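Local coordinates for 3,4-dihydroxybenzoate decarboxylase (Enterobacter cloacae, PDB 5NY5), which belongs to the UbiD family of prenylated-FMN-dependent enzymes and catalyses the decarboxylation of 3,4-dihydroxybenzoate, a reaction that can be run in reverse to carboxylate catechols, at residues P116-F129 / I304-I316. Numbering follows the deposited sequence.
Sequences PCQEQVFYADDPDF and IKVKAVTMRNHAI
Strand 120-123 pairs antiparallel with the C-terminal half of strand 303-311, adding a short strand to the large antiparallel sheet; its axis runs at 163° to that of its neighbour. Phe122 and Val309 form a hydrogen-bonded pair, each N binding the other's O at 2.7 Å. Gln120 and Met311, a selenomethionine, make the next such pair; Val121-Thr310, between these two, and Tyr123-Ala308, beyond Phe122, are non-hydrogen-bonded pairs, with side chains on the other face of the sheet. The ladder ends with Ala124 N bound to Lys307 O. Next to this last rung, Lys307 and Ala308 together face Glu266 of strand 263-269 in a classic beta bulge. This sheet lies within the Rift-related, FMN-binding part of the UbiD fold, here away from the residues known to bind prenylated FMN and manganese. Two type I turns, the second bearing an Asx turn at Asp126, bring Phe129 back against the face that carries Phe122 and Val309. Its CG, anti to the backbone N (chi1 178°), directs the ring inward, where Val309 CG2 meets CZ at the ring edge, 3.5 Å away, and Ala124 CA lies over one face. Leu134 of helix 131-134 touches Phe122, Phe129 and Val309 on this side. Beyond the Gln120-Met311 pair, Glu119 OE1 takes a nearly straight bond from Asn313 N (2.7 Å, 174°), approached almost along its C-O axis. Pro116 CB rests over one face of the Arg312 guanidinium, 3.5 Å from NH1, while Arg312 NE is hydrogen-bonded to Ala261 O.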
# COMPACT_ATOMS: atom_id res chain seq x y z
N PRO A 116 -38.01 -22.92 -45.89
CA PRO A 116 -37.61 -24.31 -45.63
C PRO A 116 -37.82 -24.73 -44.19
O PRO A 116 -38.04 -25.91 -43.92
CB PRO A 116 -36.12 -24.32 -46.00
CG PRO A 116 -35.96 -23.19 -46.95
CD PRO A 116 -36.93 -22.14 -46.52
N CYS A 117 -37.77 -23.78 -43.25
CA CYS A 117 -37.98 -24.11 -41.85
C CYS A 117 -39.33 -24.77 -41.62
O CYS A 117 -39.47 -25.58 -40.71
CB CYS A 117 -37.84 -22.86 -40.98
SG CYS A 117 -39.22 -21.71 -41.06
N GLN A 118 -40.33 -24.45 -42.45
CA GLN A 118 -41.68 -24.98 -42.27
C GLN A 118 -41.97 -26.17 -43.18
O GLN A 118 -43.12 -26.41 -43.55
CB GLN A 118 -42.71 -23.87 -42.49
CG GLN A 118 -42.65 -22.78 -41.45
CD GLN A 118 -43.73 -21.73 -41.61
OE1 GLN A 118 -44.45 -21.72 -42.61
NE2 GLN A 118 -43.85 -20.84 -40.63
N GLU A 119 -40.94 -26.95 -43.55
CA GLU A 119 -41.17 -28.17 -44.30
C GLU A 119 -41.86 -29.24 -43.47
O GLU A 119 -42.49 -30.14 -44.03
CB GLU A 119 -39.85 -28.71 -44.85
CG GLU A 119 -39.27 -27.91 -46.01
CD GLU A 119 -37.84 -28.29 -46.33
OE1 GLU A 119 -37.29 -29.17 -45.64
OE2 GLU A 119 -37.26 -27.71 -47.27
N GLN A 120 -41.75 -29.17 -42.14
CA GLN A 120 -42.49 -30.02 -41.23
C GLN A 120 -43.16 -29.14 -40.18
O GLN A 120 -42.62 -28.10 -39.79
CB GLN A 120 -41.60 -31.05 -40.52
CG GLN A 120 -40.85 -32.00 -41.43
CD GLN A 120 -40.02 -32.99 -40.65
OE1 GLN A 120 -38.80 -33.07 -40.82
NE2 GLN A 120 -40.67 -33.76 -39.78
N VAL A 121 -44.33 -29.57 -39.71
CA VAL A 121 -45.06 -28.85 -38.68
C VAL A 121 -45.62 -29.86 -37.69
O VAL A 121 -46.27 -30.83 -38.08
CB VAL A 121 -46.19 -27.98 -39.26
CG1 VAL A 121 -47.03 -27.40 -38.14
CG2 VAL A 121 -45.63 -26.87 -40.12
N PHE A 122 -45.36 -29.63 -36.40
CA PHE A 122 -45.89 -30.46 -35.32
C PHE A 122 -46.66 -29.55 -34.38
O PHE A 122 -46.07 -28.73 -33.67
CB PHE A 122 -44.77 -31.19 -34.58
CG PHE A 122 -44.08 -32.24 -35.39
CD1 PHE A 122 -43.10 -31.90 -36.31
CD2 PHE A 122 -44.38 -33.58 -35.22
CE1 PHE A 122 -42.46 -32.86 -37.05
CE2 PHE A 122 -43.74 -34.55 -35.96
CZ PHE A 122 -42.78 -34.19 -36.88
N TYR A 123 -47.99 -29.68 -34.37
CA TYR A 123 -48.81 -28.89 -33.47
C TYR A 123 -48.88 -29.55 -32.09
O TYR A 123 -48.93 -30.77 -31.97
CB TYR A 123 -50.22 -28.73 -34.03
CG TYR A 123 -50.29 -27.91 -35.30
CD1 TYR A 123 -50.19 -26.53 -35.26
CD2 TYR A 123 -50.45 -28.52 -36.54
CE1 TYR A 123 -50.25 -25.77 -36.41
CE2 TYR A 123 -50.51 -27.77 -37.70
CZ TYR A 123 -50.41 -26.40 -37.63
OH TYR A 123 -50.48 -25.66 -38.79
N ALA A 124 -48.87 -28.71 -31.05
CA ALA A 124 -48.86 -29.21 -29.68
C ALA A 124 -50.24 -29.62 -29.18
O ALA A 124 -50.32 -30.26 -28.13
CB ALA A 124 -48.28 -28.15 -28.74
N ASP A 125 -51.31 -29.29 -29.90
CA ASP A 125 -52.64 -29.71 -29.49
C ASP A 125 -52.87 -31.20 -29.72
O ASP A 125 -53.87 -31.74 -29.22
CB ASP A 125 -53.71 -28.90 -30.22
CG ASP A 125 -53.45 -28.78 -31.71
OD1 ASP A 125 -52.74 -29.65 -32.26
OD2 ASP A 125 -53.95 -27.81 -32.33
N ASP A 126 -52.00 -31.87 -30.46
CA ASP A 126 -52.09 -33.32 -30.59
C ASP A 126 -51.81 -33.98 -29.24
O ASP A 126 -50.82 -33.63 -28.58
CB ASP A 126 -51.09 -33.82 -31.64
CG ASP A 126 -51.26 -35.29 -31.95
OD1 ASP A 126 -50.90 -36.13 -31.10
OD2 ASP A 126 -51.74 -35.61 -33.05
N PRO A 127 -52.65 -34.91 -28.79
CA PRO A 127 -52.42 -35.53 -27.48
C PRO A 127 -51.17 -36.40 -27.43
O PRO A 127 -50.62 -36.60 -26.34
CB PRO A 127 -53.69 -36.36 -27.25
CG PRO A 127 -54.20 -36.64 -28.62
CD PRO A 127 -53.87 -35.43 -29.44
N ASP A 128 -50.71 -36.92 -28.56
CA ASP A 128 -49.48 -37.70 -28.62
C ASP A 128 -48.25 -36.83 -28.83
O ASP A 128 -47.15 -37.37 -29.02
CB ASP A 128 -49.58 -38.76 -29.72
CG ASP A 128 -50.65 -39.79 -29.45
OD1 ASP A 128 -50.78 -40.22 -28.28
OD2 ASP A 128 -51.38 -40.16 -30.39
N PHE A 129 -48.40 -35.51 -28.81
CA PHE A 129 -47.26 -34.62 -28.96
C PHE A 129 -46.37 -34.70 -27.73
O PHE A 129 -46.84 -34.74 -26.59
CB PHE A 129 -47.73 -33.19 -29.18
CG PHE A 129 -46.61 -32.19 -29.29
CD1 PHE A 129 -46.19 -31.48 -28.19
CD2 PHE A 129 -45.99 -31.97 -30.51
CE1 PHE A 129 -45.16 -30.56 -28.29
CE2 PHE A 129 -44.96 -31.05 -30.62
CZ PHE A 129 -44.55 -30.35 -29.51
N ILE A 304 -42.30 -21.28 -21.05
CA ILE A 304 -42.73 -21.19 -22.44
C ILE A 304 -43.59 -22.41 -22.74
O ILE A 304 -43.13 -23.55 -22.62
CB ILE A 304 -41.54 -21.11 -23.41
CG1 ILE A 304 -40.98 -19.69 -23.44
CG2 ILE A 304 -41.96 -21.53 -24.81
CD1 ILE A 304 -40.04 -19.43 -24.58
N LYS A 305 -44.85 -22.18 -23.11
CA LYS A 305 -45.77 -23.23 -23.52
C LYS A 305 -45.73 -23.30 -25.04
O LYS A 305 -46.22 -22.39 -25.72
CB LYS A 305 -47.18 -22.95 -23.01
CG LYS A 305 -48.15 -24.11 -23.14
CD LYS A 305 -48.08 -25.02 -21.93
CE LYS A 305 -49.27 -25.96 -21.89
NZ LYS A 305 -49.27 -26.82 -20.67
N VAL A 306 -45.15 -24.37 -25.57
CA VAL A 306 -45.00 -24.49 -27.02
C VAL A 306 -46.35 -24.79 -27.65
O VAL A 306 -47.13 -25.61 -27.15
CB VAL A 306 -43.95 -25.56 -27.37
CG1 VAL A 306 -44.30 -26.88 -26.72
CG2 VAL A 306 -43.84 -25.72 -28.88
N LYS A 307 -46.64 -24.11 -28.76
CA LYS A 307 -47.84 -24.38 -29.54
C LYS A 307 -47.56 -25.22 -30.78
O LYS A 307 -48.40 -26.03 -31.17
CB LYS A 307 -48.51 -23.07 -29.96
CG LYS A 307 -48.97 -22.22 -28.79
CD LYS A 307 -49.92 -23.00 -27.89
CE LYS A 307 -50.34 -22.18 -26.69
NZ LYS A 307 -51.23 -22.95 -25.78
N ALA A 308 -46.39 -25.04 -31.39
CA ALA A 308 -46.02 -25.81 -32.56
C ALA A 308 -44.51 -25.88 -32.66
O ALA A 308 -43.81 -24.94 -32.29
CB ALA A 308 -46.61 -25.21 -33.85
N VAL A 309 -44.02 -27.02 -33.15
CA VAL A 309 -42.61 -27.18 -33.51
C VAL A 309 -42.53 -27.28 -35.02
O VAL A 309 -43.37 -27.92 -35.66
CB VAL A 309 -41.98 -28.41 -32.83
CG1 VAL A 309 -40.49 -28.46 -33.10
CG2 VAL A 309 -42.25 -28.39 -31.34
N THR A 310 -41.52 -26.63 -35.59
CA THR A 310 -41.43 -26.43 -37.03
C THR A 310 -39.99 -26.63 -37.48
O THR A 310 -39.08 -25.99 -36.95
CB THR A 310 -41.94 -25.03 -37.39
OG1 THR A 310 -43.36 -25.05 -37.55
CG2 THR A 310 -41.30 -24.51 -38.66
N MSE A 311 -39.79 -27.53 -38.44
CA MSE A 311 -38.44 -27.87 -38.88
C MSE A 311 -38.41 -28.32 -40.34
O MSE A 311 -39.43 -28.71 -40.90
CB MSE A 311 -37.85 -28.95 -37.99
CG MSE A 311 -38.69 -30.21 -37.88
SE MSE A 311 -38.01 -31.43 -36.52
CE MSE A 311 -37.30 -32.83 -37.67
N ARG A 312 -37.23 -28.23 -40.96
CA ARG A 312 -37.08 -28.72 -42.32
C ARG A 312 -36.83 -30.22 -42.33
O ARG A 312 -36.69 -30.86 -41.28
CB ARG A 312 -35.95 -27.99 -43.05
CG ARG A 312 -34.91 -27.33 -42.17
CD ARG A 312 -33.66 -27.01 -42.99
NE ARG A 312 -33.61 -25.62 -43.45
CZ ARG A 312 -32.83 -25.20 -44.45
NH1 ARG A 312 -32.83 -23.92 -44.79
NH2 ARG A 312 -32.07 -26.06 -45.11
N ASN A 313 -36.80 -30.79 -43.53
CA ASN A 313 -36.58 -32.22 -43.69
C ASN A 313 -35.19 -32.59 -43.19
O ASN A 313 -34.19 -32.01 -43.61
CB ASN A 313 -36.74 -32.62 -45.16
CG ASN A 313 -38.17 -32.51 -45.64
OD1 ASN A 313 -39.11 -32.51 -44.85
ND2 ASN A 313 -38.34 -32.41 -46.96
N HIS A 314 -35.14 -33.58 -42.29
CA HIS A 314 -33.90 -34.02 -41.66
C HIS A 314 -33.22 -32.86 -40.94
O HIS A 314 -32.06 -32.53 -41.17
CB HIS A 314 -32.97 -34.67 -42.69
CG HIS A 314 -31.98 -35.62 -42.09
ND1 HIS A 314 -30.81 -35.97 -42.73
CD2 HIS A 314 -31.99 -36.30 -40.92
CE1 HIS A 314 -30.13 -36.81 -41.97
NE2 HIS A 314 -30.83 -37.03 -40.87
N ALA A 315 -33.98 -32.24 -40.03
CA ALA A 315 -33.55 -31.00 -39.40
C ALA A 315 -32.32 -31.22 -38.53
O ALA A 315 -32.26 -32.17 -37.74
CB ALA A 315 -34.68 -30.42 -38.56
N ILE A 316 -31.34 -30.34 -38.68
CA ILE A 316 -30.14 -30.37 -37.86
C ILE A 316 -30.42 -29.64 -36.55
O ILE A 316 -30.93 -28.52 -36.56
CB ILE A 316 -28.96 -29.74 -38.61
CG1 ILE A 316 -28.66 -30.51 -39.89
CG2 ILE A 316 -27.73 -29.68 -37.71
CD1 ILE A 316 -27.69 -29.80 -40.81